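Local coordinates for importin subunit beta-1 (Saccharomyces cerevisiae, PDB 5OWU), which carries proteins into the nucleus by associating with importin alpha, the adaptor subunit that binds the classical nuclear localization signal of cargo, at residues Asp124-Leu127 / Ala131-Glu134; Glu288-Ile293 / Gln356-Asn361; Ser541-Val546 / Ala581-Lys586; Asp673-Ser678 / Gly714-Pro719; Gly804-Ile809 / Gln820-Asp825. All blocks are in the same frame, centred on the assembly; numbering follows the deposited sequence.

Contact 1 of 5, residues Asp124-Leu127 / Ala131-Glu134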
# COMPACT_ATOMS: atom_id res chain seq x y z
N ASP A 124 23.86 8.27 -13.65
CA ASP A 124 22.49 8.75 -13.69
C ASP A 124 22.44 10.24 -13.97
O ASP A 124 21.46 10.72 -14.55
CB ASP A 124 21.77 8.43 -12.38
CG ASP A 124 21.31 6.98 -12.31
OD1 ASP A 124 21.31 6.30 -13.35
OD2 ASP A 124 20.93 6.52 -11.22
N ILE A 125 23.47 10.99 -13.58
CA ILE A 125 23.49 12.40 -13.96
C ILE A 125 23.96 12.58 -15.40
O ILE A 125 23.35 13.32 -16.17
CB ILE A 125 24.38 13.20 -12.99
CG1 ILE A 125 23.73 13.25 -11.61
CG2 ILE A 125 24.60 14.62 -13.53
CD1 ILE A 125 24.70 13.56 -10.50
N GLU A 126 25.05 11.92 -15.79
CA GLU A 126 25.74 12.28 -17.02
C GLU A 126 25.19 11.60 -18.27
O GLU A 126 25.09 12.24 -19.32
CB GLU A 126 27.23 11.97 -16.89
CG GLU A 126 27.93 12.82 -15.80
CD GLU A 126 29.41 12.98 -16.05
OE1 GLU A 126 29.97 12.25 -16.91
OE2 GLU A 126 30.04 13.83 -15.39
N LEU A 127 24.84 10.32 -18.21
CA LEU A 127 24.39 9.62 -19.41
C LEU A 127 23.20 10.31 -20.07
O LEU A 127 23.20 10.45 -21.30
CB LEU A 127 24.07 8.16 -19.10
CG LEU A 127 25.25 7.26 -18.69
CD1 LEU A 127 24.76 5.85 -18.39
CD2 LEU A 127 26.32 7.22 -19.76
N ALA A 131 27.00 12.41 -21.81
CA ALA A 131 28.37 12.47 -21.31
C ALA A 131 28.81 11.09 -20.83
O ALA A 131 28.10 10.09 -20.99
CB ALA A 131 28.46 13.52 -20.20
N TRP A 132 30.00 11.03 -20.22
CA TRP A 132 30.70 9.81 -19.82
C TRP A 132 30.54 8.72 -20.88
O TRP A 132 30.13 7.60 -20.57
CB TRP A 132 30.19 9.32 -18.45
CG TRP A 132 31.22 8.52 -17.66
CD1 TRP A 132 32.48 8.19 -18.07
CD2 TRP A 132 31.07 7.98 -16.34
NE1 TRP A 132 33.13 7.47 -17.09
CE2 TRP A 132 32.28 7.33 -16.01
CE3 TRP A 132 30.04 7.98 -15.39
CZ2 TRP A 132 32.49 6.70 -14.79
CZ3 TRP A 132 30.24 7.35 -14.18
CH2 TRP A 132 31.46 6.71 -13.89
N PRO A 133 30.88 9.00 -22.15
CA PRO A 133 30.71 7.97 -23.19
C PRO A 133 31.64 6.78 -23.00
O PRO A 133 31.38 5.72 -23.58
CB PRO A 133 31.03 8.72 -24.48
CG PRO A 133 31.98 9.79 -24.06
CD PRO A 133 31.51 10.22 -22.69
N GLU A 134 32.71 6.92 -22.23
CA GLU A 134 33.61 5.81 -21.98
C GLU A 134 32.97 4.73 -21.11
O GLU A 134 33.39 3.57 -21.18
CB GLU A 134 34.89 6.31 -21.32
CG GLU A 134 35.59 7.42 -22.10
CD GLU A 134 35.24 8.83 -21.62
OE1 GLU A 134 34.16 9.03 -21.02
OE2 GLU A 134 36.06 9.74 -21.86

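Contact 2 of 5, residues Glu288-Ile293 / Gln356-Asn361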
# COMPACT_ATOMS: atom_id res chain seq x y z
N GLU A 288 4.13 -18.06 -8.67
CA GLU A 288 4.21 -16.61 -8.75
C GLU A 288 4.07 -16.13 -10.18
O GLU A 288 3.45 -15.09 -10.44
CB GLU A 288 5.52 -16.10 -8.15
CG GLU A 288 5.73 -14.59 -8.30
CD GLU A 288 4.62 -13.77 -7.66
OE1 GLU A 288 3.96 -14.28 -6.73
OE2 GLU A 288 4.42 -12.61 -8.09
N PHE A 289 4.63 -16.88 -11.13
CA PHE A 289 4.45 -16.52 -12.54
C PHE A 289 2.98 -16.50 -12.93
O PHE A 289 2.49 -15.55 -13.57
CB PHE A 289 5.22 -17.50 -13.42
CG PHE A 289 5.18 -17.16 -14.87
CD1 PHE A 289 5.80 -16.01 -15.32
CD2 PHE A 289 4.52 -17.96 -15.78
CE1 PHE A 289 5.77 -15.67 -16.65
CE2 PHE A 289 4.49 -17.62 -17.12
CZ PHE A 289 5.12 -16.47 -17.55
N TRP A 290 2.23 -17.54 -12.56
CA TRP A 290 0.83 -17.56 -12.98
C TRP A 290 -0.00 -16.54 -12.21
O TRP A 290 -0.95 -15.97 -12.77
CB TRP A 290 0.28 -18.98 -12.86
CG TRP A 290 0.69 -19.77 -14.05
CD1 TRP A 290 1.75 -20.63 -14.15
CD2 TRP A 290 0.08 -19.74 -15.34
NE1 TRP A 290 1.82 -21.14 -15.42
CE2 TRP A 290 0.81 -20.61 -16.17
CE3 TRP A 290 -1.02 -19.06 -15.88
CZ2 TRP A 290 0.47 -20.83 -17.50
CZ3 TRP A 290 -1.35 -19.28 -17.20
CH2 TRP A 290 -0.60 -20.15 -18.00
N SER A 291 0.36 -16.24 -10.96
CA SER A 291 -0.31 -15.16 -10.25
C SER A 291 -0.07 -13.83 -10.95
O SER A 291 -0.99 -13.01 -11.05
CB SER A 291 0.16 -15.10 -8.79
OG SER A 291 -0.34 -16.19 -8.04
N THR A 292 1.15 -13.59 -11.44
CA THR A 292 1.41 -12.36 -12.18
C THR A 292 0.51 -12.28 -13.41
O THR A 292 -0.12 -11.23 -13.67
CB THR A 292 2.88 -12.29 -12.59
OG1 THR A 292 3.71 -12.30 -11.42
CG2 THR A 292 3.16 -11.01 -13.35
N ILE A 293 0.41 -13.37 -14.17
CA ILE A 293 -0.50 -13.38 -15.32
C ILE A 293 -1.91 -12.99 -14.90
O ILE A 293 -2.55 -12.11 -15.50
CB ILE A 293 -0.48 -14.76 -16.00
CG1 ILE A 293 0.87 -14.98 -16.68
CG2 ILE A 293 -1.61 -14.86 -17.02
CD1 ILE A 293 1.04 -16.38 -17.27
N GLN A 356 -7.18 -18.22 -5.90
CA GLN A 356 -8.18 -17.16 -5.78
C GLN A 356 -8.08 -16.17 -6.94
O GLN A 356 -9.11 -15.68 -7.43
CB GLN A 356 -8.02 -16.44 -4.44
CG GLN A 356 -8.22 -17.38 -3.27
CD GLN A 356 -8.01 -16.71 -1.93
OE1 GLN A 356 -8.20 -15.50 -1.79
NE2 GLN A 356 -7.60 -17.49 -0.93
N LEU A 357 -6.86 -15.87 -7.40
CA LEU A 357 -6.72 -15.02 -8.58
C LEU A 357 -7.34 -15.67 -9.81
O LEU A 357 -8.01 -15.00 -10.62
CB LEU A 357 -5.25 -14.71 -8.83
CG LEU A 357 -4.58 -13.79 -7.80
CD1 LEU A 357 -3.08 -13.72 -8.03
CD2 LEU A 357 -5.18 -12.40 -7.84
N PHE A 358 -7.11 -16.97 -10.00
CA PHE A 358 -7.74 -17.67 -11.11
C PHE A 358 -9.26 -17.55 -11.04
O PHE A 358 -9.91 -17.29 -12.06
CB PHE A 358 -7.33 -19.14 -11.12
CG PHE A 358 -6.20 -19.45 -12.06
CD1 PHE A 358 -6.47 -19.75 -13.40
CD2 PHE A 358 -4.89 -19.44 -11.63
CE1 PHE A 358 -5.45 -20.03 -14.28
CE2 PHE A 358 -3.85 -19.72 -12.51
CZ PHE A 358 -4.13 -20.02 -13.84
N ALA A 359 -9.83 -17.73 -9.85
CA ALA A 359 -11.28 -17.69 -9.73
C ALA A 359 -11.83 -16.29 -10.02
O ALA A 359 -12.87 -16.16 -10.68
CB ALA A 359 -11.71 -18.15 -8.34
N GLN A 360 -11.15 -15.25 -9.53
CA GLN A 360 -11.59 -13.89 -9.82
C GLN A 360 -11.47 -13.57 -11.30
O GLN A 360 -12.33 -12.90 -11.88
CB GLN A 360 -10.77 -12.89 -8.99
CG GLN A 360 -11.04 -12.97 -7.50
CD GLN A 360 -10.03 -12.19 -6.67
OE1 GLN A 360 -8.83 -12.21 -6.95
NE2 GLN A 360 -10.51 -11.51 -5.65
N ASN A 361 -10.41 -14.06 -11.94
CA ASN A 361 -10.15 -13.73 -13.33
C ASN A 361 -11.03 -14.52 -14.29
O ASN A 361 -11.39 -14.02 -15.36
CB ASN A 361 -8.67 -13.98 -13.63
CG ASN A 361 -8.26 -13.58 -15.03
OD1 ASN A 361 -8.92 -12.77 -15.68
ND2 ASN A 361 -7.15 -14.14 -15.50

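Contact 3 of 5, residues Ser541-Val546 / Ala581-Lys586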
# COMPACT_ATOMS: atom_id res chain seq x y z
N SER A 541 -26.07 -4.75 26.17
CA SER A 541 -25.17 -5.76 26.73
C SER A 541 -23.73 -5.44 26.39
O SER A 541 -22.84 -5.60 27.24
CB SER A 541 -25.55 -7.16 26.24
OG SER A 541 -26.81 -7.54 26.76
N ILE A 542 -23.47 -4.98 25.16
CA ILE A 542 -22.09 -4.65 24.79
C ILE A 542 -21.60 -3.47 25.62
O ILE A 542 -20.50 -3.50 26.19
CB ILE A 542 -22.00 -4.35 23.28
CG1 ILE A 542 -22.39 -5.59 22.47
CG2 ILE A 542 -20.58 -3.92 22.91
CD1 ILE A 542 -22.55 -5.32 20.97
N SER A 543 -22.44 -2.44 25.75
CA SER A 543 -22.02 -1.24 26.47
C SER A 543 -21.61 -1.60 27.89
O SER A 543 -20.47 -1.36 28.31
CB SER A 543 -23.16 -0.22 26.45
OG SER A 543 -22.84 0.90 27.26
N THR A 544 -22.53 -2.24 28.62
CA THR A 544 -22.24 -2.72 29.97
C THR A 544 -20.94 -3.51 30.00
O THR A 544 -20.10 -3.30 30.89
CB THR A 544 -23.40 -3.59 30.47
OG1 THR A 544 -24.58 -2.79 30.57
CG2 THR A 544 -23.10 -4.21 31.83
N PHE A 545 -20.75 -4.40 29.03
CA PHE A 545 -19.57 -5.26 29.06
C PHE A 545 -18.30 -4.45 28.94
O PHE A 545 -17.33 -4.67 29.68
CB PHE A 545 -19.65 -6.31 27.95
CG PHE A 545 -18.32 -6.96 27.64
CD1 PHE A 545 -17.77 -7.89 28.51
CD2 PHE A 545 -17.61 -6.61 26.51
CE1 PHE A 545 -16.54 -8.47 28.23
CE2 PHE A 545 -16.39 -7.19 26.23
CZ PHE A 545 -15.85 -8.11 27.08
N VAL A 546 -18.26 -3.49 28.01
CA VAL A 546 -16.98 -2.85 27.74
C VAL A 546 -16.62 -1.89 28.87
O VAL A 546 -15.48 -1.89 29.36
CB VAL A 546 -16.98 -2.16 26.36
CG1 VAL A 546 -17.09 -3.21 25.25
CG2 VAL A 546 -18.09 -1.11 26.25
N ALA A 581 -15.71 3.56 22.13
CA ALA A 581 -15.96 4.71 21.28
C ALA A 581 -17.11 4.43 20.33
O ALA A 581 -17.99 5.29 20.14
CB ALA A 581 -14.70 5.09 20.51
N ALA A 582 -17.14 3.23 19.74
CA ALA A 582 -18.26 2.90 18.85
C ALA A 582 -19.59 2.89 19.61
O ALA A 582 -20.61 3.36 19.09
CB ALA A 582 -18.03 1.55 18.16
N VAL A 583 -19.60 2.35 20.83
CA VAL A 583 -20.81 2.32 21.63
C VAL A 583 -21.30 3.74 21.92
O VAL A 583 -22.49 4.05 21.76
CB VAL A 583 -20.56 1.54 22.94
CG1 VAL A 583 -21.70 1.74 23.94
CG2 VAL A 583 -20.40 0.05 22.65
N ILE A 584 -20.38 4.61 22.32
CA ILE A 584 -20.76 5.98 22.67
C ILE A 584 -21.35 6.69 21.46
O ILE A 584 -22.39 7.34 21.55
CB ILE A 584 -19.54 6.73 23.22
CG1 ILE A 584 -19.15 6.18 24.59
CG2 ILE A 584 -19.81 8.25 23.29
CD1 ILE A 584 -17.76 6.56 25.05
N ARG A 585 -20.70 6.55 20.30
CA ARG A 585 -21.21 7.22 19.11
C ARG A 585 -22.55 6.64 18.67
O ARG A 585 -23.41 7.38 18.17
CB ARG A 585 -20.19 7.13 17.98
CG ARG A 585 -19.05 8.10 18.14
CD ARG A 585 -18.43 8.45 16.80
NE ARG A 585 -17.09 9.01 16.98
CZ ARG A 585 -16.82 10.31 17.03
NH1 ARG A 585 -17.78 11.21 16.91
NH2 ARG A 585 -15.57 10.71 17.21
N LYS A 586 -22.76 5.33 18.82
CA LYS A 586 -23.95 4.72 18.25
C LYS A 586 -25.22 5.11 19.00
O LYS A 586 -26.28 5.24 18.40
CB LYS A 586 -23.81 3.20 18.22
CG LYS A 586 -24.91 2.49 17.43
CD LYS A 586 -24.80 2.78 15.94
CE LYS A 586 -26.05 2.36 15.18
NZ LYS A 586 -26.28 0.90 15.26

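Contact 4 of 5, residues Asp673-Ser678 / Gly714-Pro719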
# COMPACT_ATOMS: atom_id res chain seq x y z
N ASP A 673 -21.80 27.34 20.70
CA ASP A 673 -20.77 27.42 21.72
C ASP A 673 -19.36 27.17 21.18
O ASP A 673 -18.41 27.44 21.91
CB ASP A 673 -21.08 26.44 22.85
CG ASP A 673 -22.25 26.89 23.72
OD1 ASP A 673 -23.01 27.78 23.28
OD2 ASP A 673 -22.42 26.35 24.83
N PHE A 674 -19.20 26.67 19.95
CA PHE A 674 -17.83 26.48 19.47
C PHE A 674 -17.15 27.81 19.15
O PHE A 674 -15.92 27.91 19.25
CB PHE A 674 -17.78 25.60 18.22
CG PHE A 674 -16.38 25.34 17.75
CD1 PHE A 674 -15.54 24.49 18.46
CD2 PHE A 674 -15.88 25.98 16.63
CE1 PHE A 674 -14.24 24.27 18.04
CE2 PHE A 674 -14.57 25.77 16.21
CZ PHE A 674 -13.75 24.91 16.92
N ARG A 675 -17.92 28.83 18.77
CA ARG A 675 -17.31 30.08 18.33
C ARG A 675 -16.34 30.63 19.38
O ARG A 675 -15.23 31.07 19.04
CB ARG A 675 -18.41 31.08 17.98
CG ARG A 675 -19.12 30.72 16.68
CD ARG A 675 -20.42 31.49 16.47
NE ARG A 675 -20.18 32.89 16.14
CZ ARG A 675 -21.14 33.77 15.87
NH1 ARG A 675 -22.41 33.40 15.88
NH2 ARG A 675 -20.83 35.03 15.58
N ARG A 676 -16.72 30.56 20.65
CA ARG A 676 -15.90 31.14 21.72
C ARG A 676 -14.53 30.49 21.84
O ARG A 676 -13.64 31.06 22.49
CB ARG A 676 -16.65 31.05 23.06
CG ARG A 676 -16.77 29.65 23.67
CD ARG A 676 -17.30 29.70 25.11
NE ARG A 676 -18.75 29.92 25.17
CZ ARG A 676 -19.64 29.09 25.70
NH1 ARG A 676 -19.27 27.94 26.26
NH2 ARG A 676 -20.93 29.41 25.68
N TYR A 677 -14.31 29.31 21.25
CA TYR A 677 -13.00 28.67 21.27
C TYR A 677 -12.27 28.76 19.93
O TYR A 677 -11.05 28.50 19.89
CB TYR A 677 -13.14 27.19 21.67
CG TYR A 677 -13.97 26.96 22.92
CD1 TYR A 677 -13.48 27.29 24.17
CD2 TYR A 677 -15.25 26.43 22.83
CE1 TYR A 677 -14.23 27.08 25.31
CE2 TYR A 677 -16.01 26.22 23.97
CZ TYR A 677 -15.49 26.55 25.21
OH TYR A 677 -16.24 26.35 26.34
N SER A 678 -12.96 29.16 18.86
CA SER A 678 -12.41 28.99 17.52
C SER A 678 -11.07 29.71 17.36
O SER A 678 -10.10 29.12 16.86
CB SER A 678 -13.42 29.47 16.48
OG SER A 678 -13.81 30.81 16.73
N GLY A 714 -18.95 30.08 10.40
CA GLY A 714 -19.49 30.93 9.35
C GLY A 714 -18.65 32.17 9.11
O GLY A 714 -17.43 32.10 8.93
N ALA A 715 -19.32 33.32 9.11
CA ALA A 715 -18.67 34.60 8.82
C ALA A 715 -17.53 34.92 9.78
O ALA A 715 -16.60 35.65 9.40
CB ALA A 715 -19.70 35.72 8.83
N ASP A 716 -17.56 34.38 11.01
CA ASP A 716 -16.45 34.60 11.93
C ASP A 716 -15.12 34.13 11.35
O ASP A 716 -14.06 34.51 11.85
CB ASP A 716 -16.72 33.87 13.25
CG ASP A 716 -17.73 34.58 14.14
OD1 ASP A 716 -18.32 35.60 13.72
OD2 ASP A 716 -17.94 34.10 15.27
N PHE A 717 -15.17 33.29 10.31
CA PHE A 717 -13.97 32.74 9.69
C PHE A 717 -13.28 33.72 8.76
O PHE A 717 -12.11 33.51 8.42
CB PHE A 717 -14.35 31.49 8.90
CG PHE A 717 -13.18 30.60 8.55
CD1 PHE A 717 -12.60 29.79 9.51
CD2 PHE A 717 -12.69 30.55 7.25
CE1 PHE A 717 -11.54 28.96 9.19
CE2 PHE A 717 -11.62 29.72 6.93
CZ PHE A 717 -11.05 28.93 7.90
N ILE A 718 -13.95 34.80 8.36
CA ILE A 718 -13.42 35.64 7.28
C ILE A 718 -12.03 36.18 7.60
O ILE A 718 -11.19 36.21 6.70
CB ILE A 718 -14.44 36.74 6.93
CG1 ILE A 718 -15.64 36.09 6.23
CG2 ILE A 718 -13.80 37.81 6.04
CD1 ILE A 718 -16.87 36.99 6.11
N PRO A 719 -11.71 36.61 8.82
CA PRO A 719 -10.36 37.13 9.07
C PRO A 719 -9.26 36.09 8.87
O PRO A 719 -8.12 36.48 8.58
CB PRO A 719 -10.42 37.61 10.52
CG PRO A 719 -11.86 37.94 10.73
CD PRO A 719 -12.61 36.89 9.96

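Contact 5 of 5, residues Gly804-Ile809 / Gln820-Asp825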
# COMPACT_ATOMS: atom_id res chain seq x y z
N GLY A 804 -20.61 18.91 -6.06
CA GLY A 804 -21.36 19.76 -5.14
C GLY A 804 -20.79 21.16 -5.04
O GLY A 804 -21.53 22.15 -5.03
N LEU A 805 -19.46 21.28 -4.95
CA LEU A 805 -18.82 22.59 -4.96
C LEU A 805 -19.18 23.36 -6.22
O LEU A 805 -19.46 24.57 -6.17
CB LEU A 805 -17.30 22.46 -4.86
CG LEU A 805 -16.70 22.24 -3.48
CD1 LEU A 805 -15.22 21.90 -3.62
CD2 LEU A 805 -16.88 23.48 -2.60
N ILE A 806 -19.15 22.68 -7.38
CA ILE A 806 -19.51 23.37 -8.62
C ILE A 806 -20.89 24.00 -8.49
O ILE A 806 -21.09 25.20 -8.78
CB ILE A 806 -19.43 22.40 -9.81
CG1 ILE A 806 -18.01 21.85 -9.97
CG2 ILE A 806 -19.86 23.10 -11.10
CD1 ILE A 806 -17.85 20.80 -11.07
N GLY A 807 -21.84 23.22 -7.98
CA GLY A 807 -23.21 23.72 -7.87
C GLY A 807 -23.37 24.83 -6.84
O GLY A 807 -23.95 25.88 -7.14
N ASP A 808 -22.87 24.62 -5.62
CA ASP A 808 -23.07 25.59 -4.55
C ASP A 808 -22.38 26.91 -4.86
O ASP A 808 -22.97 27.99 -4.69
CB ASP A 808 -22.54 25.03 -3.23
CG ASP A 808 -23.23 23.74 -2.81
OD1 ASP A 808 -24.30 23.42 -3.37
OD2 ASP A 808 -22.70 23.05 -1.91
N ILE A 809 -21.14 26.85 -5.33
CA ILE A 809 -20.46 28.09 -5.71
C ILE A 809 -21.26 28.80 -6.79
O ILE A 809 -21.48 30.01 -6.72
CB ILE A 809 -19.01 27.81 -6.14
CG1 ILE A 809 -18.20 27.32 -4.94
CG2 ILE A 809 -18.38 29.06 -6.74
CD1 ILE A 809 -16.80 26.84 -5.26
N GLN A 820 -17.63 32.78 -16.32
CA GLN A 820 -16.52 32.39 -17.20
C GLN A 820 -15.99 30.99 -16.89
O GLN A 820 -15.31 30.39 -17.73
CB GLN A 820 -15.38 33.40 -17.09
CG GLN A 820 -14.80 33.56 -15.68
CD GLN A 820 -15.50 34.62 -14.86
OE1 GLN A 820 -16.59 35.07 -15.20
NE2 GLN A 820 -14.88 35.02 -13.75
N PHE A 821 -16.24 30.46 -15.69
CA PHE A 821 -15.79 29.11 -15.35
C PHE A 821 -16.75 28.03 -15.82
O PHE A 821 -16.35 26.86 -15.93
CB PHE A 821 -15.60 28.97 -13.85
CG PHE A 821 -14.61 29.93 -13.27
CD1 PHE A 821 -13.25 29.70 -13.40
CD2 PHE A 821 -15.04 31.08 -12.62
CE1 PHE A 821 -12.33 30.60 -12.88
CE2 PHE A 821 -14.13 31.98 -12.10
CZ PHE A 821 -12.77 31.75 -12.23
N TYR A 822 -18.00 28.37 -16.11
CA TYR A 822 -19.04 27.37 -16.33
C TYR A 822 -19.27 27.03 -17.80
O TYR A 822 -20.21 26.30 -18.11
CB TYR A 822 -20.35 27.84 -15.68
CG TYR A 822 -20.25 27.78 -14.18
CD1 TYR A 822 -19.68 28.82 -13.46
CD2 TYR A 822 -20.68 26.65 -13.48
CE1 TYR A 822 -19.57 28.75 -12.08
CE2 TYR A 822 -20.56 26.58 -12.11
CZ TYR A 822 -20.01 27.63 -11.42
OH TYR A 822 -19.90 27.56 -10.04
N GLY A 823 -18.43 27.53 -18.70
CA GLY A 823 -18.45 27.14 -20.10
C GLY A 823 -17.34 26.20 -20.50
O GLY A 823 -17.17 25.93 -21.70
N GLN A 824 -16.56 25.69 -19.55
CA GLN A 824 -15.40 24.88 -19.87
C GLN A 824 -15.82 23.45 -20.19
O GLN A 824 -16.63 22.85 -19.47
CB GLN A 824 -14.41 24.89 -18.71
CG GLN A 824 -14.04 26.28 -18.25
CD GLN A 824 -12.95 26.26 -17.21
OE1 GLN A 824 -11.80 25.90 -17.51
NE2 GLN A 824 -13.29 26.62 -15.98
N ASP A 825 -15.26 22.90 -21.26
CA ASP A 825 -15.56 21.52 -21.63
C ASP A 825 -15.31 20.57 -20.47
O ASP A 825 -16.08 19.64 -20.24
CB ASP A 825 -14.72 21.09 -22.84
CG ASP A 825 -15.27 21.61 -24.16
OD1 ASP A 825 -16.46 21.98 -24.22
OD2 ASP A 825 -14.50 21.64 -25.14

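Contact 1 of 5, residues Asp124-Leu127 / Ala131-Glu134
E126 and W132 meet where helix 109-126 gives way to helix 133-142, and the turn between them is closed by one backbone bond, from A131 N to E126 O (3.1 Å, N-H...O angle 162°). The tight part is at the E126 carboxylate. There E126 OE1 comes within 3.3 Å of W132 CB, the carboxylate plane turned 76° from the indole ring, and the two side chains cross at about a right angle. With CG of W132 anti to the backbone N (chi1 -152°), the indole leads away from E126, against L101 of helix 90-104 and I119 and I122 of helix 109-126. Both carboxylate oxygens of the buried E126 are engaged, OE1 in a salt bridge with K97 and OE2 in a hydrogen bond from W84; K97 also makes a cation-pi contact with W132. L127 adds only its CD2, 3.6 Å from A131 O. The looser side is that of A131, partly exposed, whose CB rests 3.8 Å from E126 OE1; P133 and E134 are exposed. A short inter-helix turn with a buried inner side, joining HEAT repeat 3 to HEAT repeat 4, is characteristic of a stacked HEAT-repeat solenoid.

Contact 2 of 5, residues Glu288-Ile293 / Gln356-Asn361
W290 holds CG anti to its carbonyl carbon (chi1 -81°), and F358 has an unusual first torsion of -98°; together they carry two aromatic side chains into the groove between helix 280-306 and helix 347-362. The rings meet obliquely, W290 CE3 lying 3.8 Å from F358 CZ, so the touch is between single ring atoms and not a stack. I293 CD1 sits 3.6 Å above one face of the indole, near the rim, and F289 CD2 lies over the same face. The indole nitrogen is satisfied away from F358, through a hydrogen bond to T271. The adjacent residue on each helix, S291 after W290 and L357 before F358, makes the second point of contact: L357 points at the other helix and sets its CD1 branch against S291, 3.6 Å from CB and 3.7 Å from OG. S291 OG turns back along its own helix in a weak hydrogen bond to V287 O. No hydrogen bond crosses between the segments, though beside them N361 ND2 bonds to E297 of the facing helix. Helices of HEAT repeats 7 and 8 thus pack mainly by van der Waals contact, as successive repeats do in a HEAT solenoid.

Contact 3 of 5, residues Ser541-Val546 / Ala581-Lys586
V583 reaches from helix 563-586 to helix 536-553 and makes every side-chain contact between residues 541-546 and 581-586. Its CB points toward the facing helix and there divides into two methyl groups that meet different partners. CG1, anti to the backbone N (chi1 167°), runs to S543, coming to 3.5 Å from CB and 3.6 Å from OG; this is the closest approach of the two segments, where the CA atoms of S543 and V583 are 6.1 Å apart, the nearest CA pair. The small serine lets the methyl come near the facing backbone, and its hydroxyl lies beside that methyl without bonding across. CG2 takes the other direction, beside the backbone N of V583, and finds the aliphatic side: I542 CG2 is 4.0 Å away, the two side chains crossing at a slant, and V546 CG2 is farther, at 4.4 Å. One valine therefore sits against three residues, I542 and V546 being one helical turn apart with S543 beside I542. All the contacts are apolar or van der Waals touches, and no hydrogen bond joins the segments. The short helical segments come within 10.0 Å of each other, axis to axis, with their directions 137° apart, a roughly antiparallel, strongly inclined pair within HEAT repeat 13. Helix 516-530 closes one flank, where V528 touches both I542 and V583; V500 of helix 496-507 also packs on I542, while I584 and R585 pack on helix 615-629.

Contact 4 of 5, residues Asp673-Ser678 / Gly714-Pro719
A surface salt bridge between neighbouring repeats of the HEAT solenoid joins R675, near the beginning of helix 675-689 in HEAT repeat 16, to D716, in the 3-10 turn that leads into helix 718-732 of HEAT repeat 17. These two residues make the whole contact. The arginine chain extends to CD and then bends at chi3 (72°), which brings the NE edge of the guanidinium to D716. NE gives a hydrogen bond to OD2 in the guanidinium plane, yet the oxygen is met from above the plane of its own carboxylate, the two planes lying 63° apart. R675 NH2 adds two weak bonds, to D716 OD2 at 3.1 Å and to D716 OD1 at 3.2 Å, so both oxygens are touched but OD2 takes the larger share. An asparagine here has no charge to offer and would probably leave the R675 guanidinium without its ionic mate and freer to turn. R675 O accepts from both S678 N and S678 OG, the latter at 2.7 Å on a lone pair, which ties this turn together. The bridge itself closes on its shortest link, R675 NE to D716 OD2 at 2.7 Å.

Contact 5 of 5, residues Gly804-Ile809 / Gln820-Asp825
Y822 makes the polar link, giving its phenol proton to the backbone of I806: OH to I806 O is 2.9 Å, and the donor lies in the carbonyl plane on a lone pair, at a C=O...donor angle of 144°. The same oxygen lies at the edge of the tyrosine ring, near its plane. With CG anti to the carbonyl carbon (chi1 -71°), the ring is sent from the loop to the helix, and its hydroxyl is buried there with this acceptor.

Van der Waals contacts flank the bond. The apolar one is between the CG2 branch of I806 and ring atom CE2 of Y822 (3.7 Å), the two side chains sliding past each other in opposite directions; I809 crosses the tyrosine at about a right angle and brings CG2 to 3.9 Å from the hydroxyl oxygen OH of Y822. Y822 belongs to the loop between helix 796-812 and helix 825-836, where HEAT repeat 18 passes to repeat 19, and its ring is also met edge-to-face by F780 of helix 776-788. A phenylalanine here would probably leave I806 O without its phenol donor and the loop without its one hydrogen bond to residues 804-809.

Within the loop, bonding is local: Q824, the N-cap residue of the next helix, turns NE2 back to F821 O at 3.1 Å, with a donor angle of 157°. Y822 O in turn accepts from Q855 of helix 842-860.

The five contacts follow one another along the chain without overlap, from HEAT repeats 3 and 4 at contact 1 to repeats 18 and 19 at contact 5. None touches another: contacts 4 and 5 come nearest, their closest atoms about 13 Å apart, and contacts 1 and 3, with centres about 65 Å apart, lie on opposite sides of the chain's centre. Contacts 1, 2, 4 and 5 join consecutive repeats, whereas contact 3 packs two helices inside repeat 13. No helix is shared between contacts. Such joints, spaced along an all-helical solenoid, are consistent with a superhelix whose curvature depends on many small packings between neighbouring repeats.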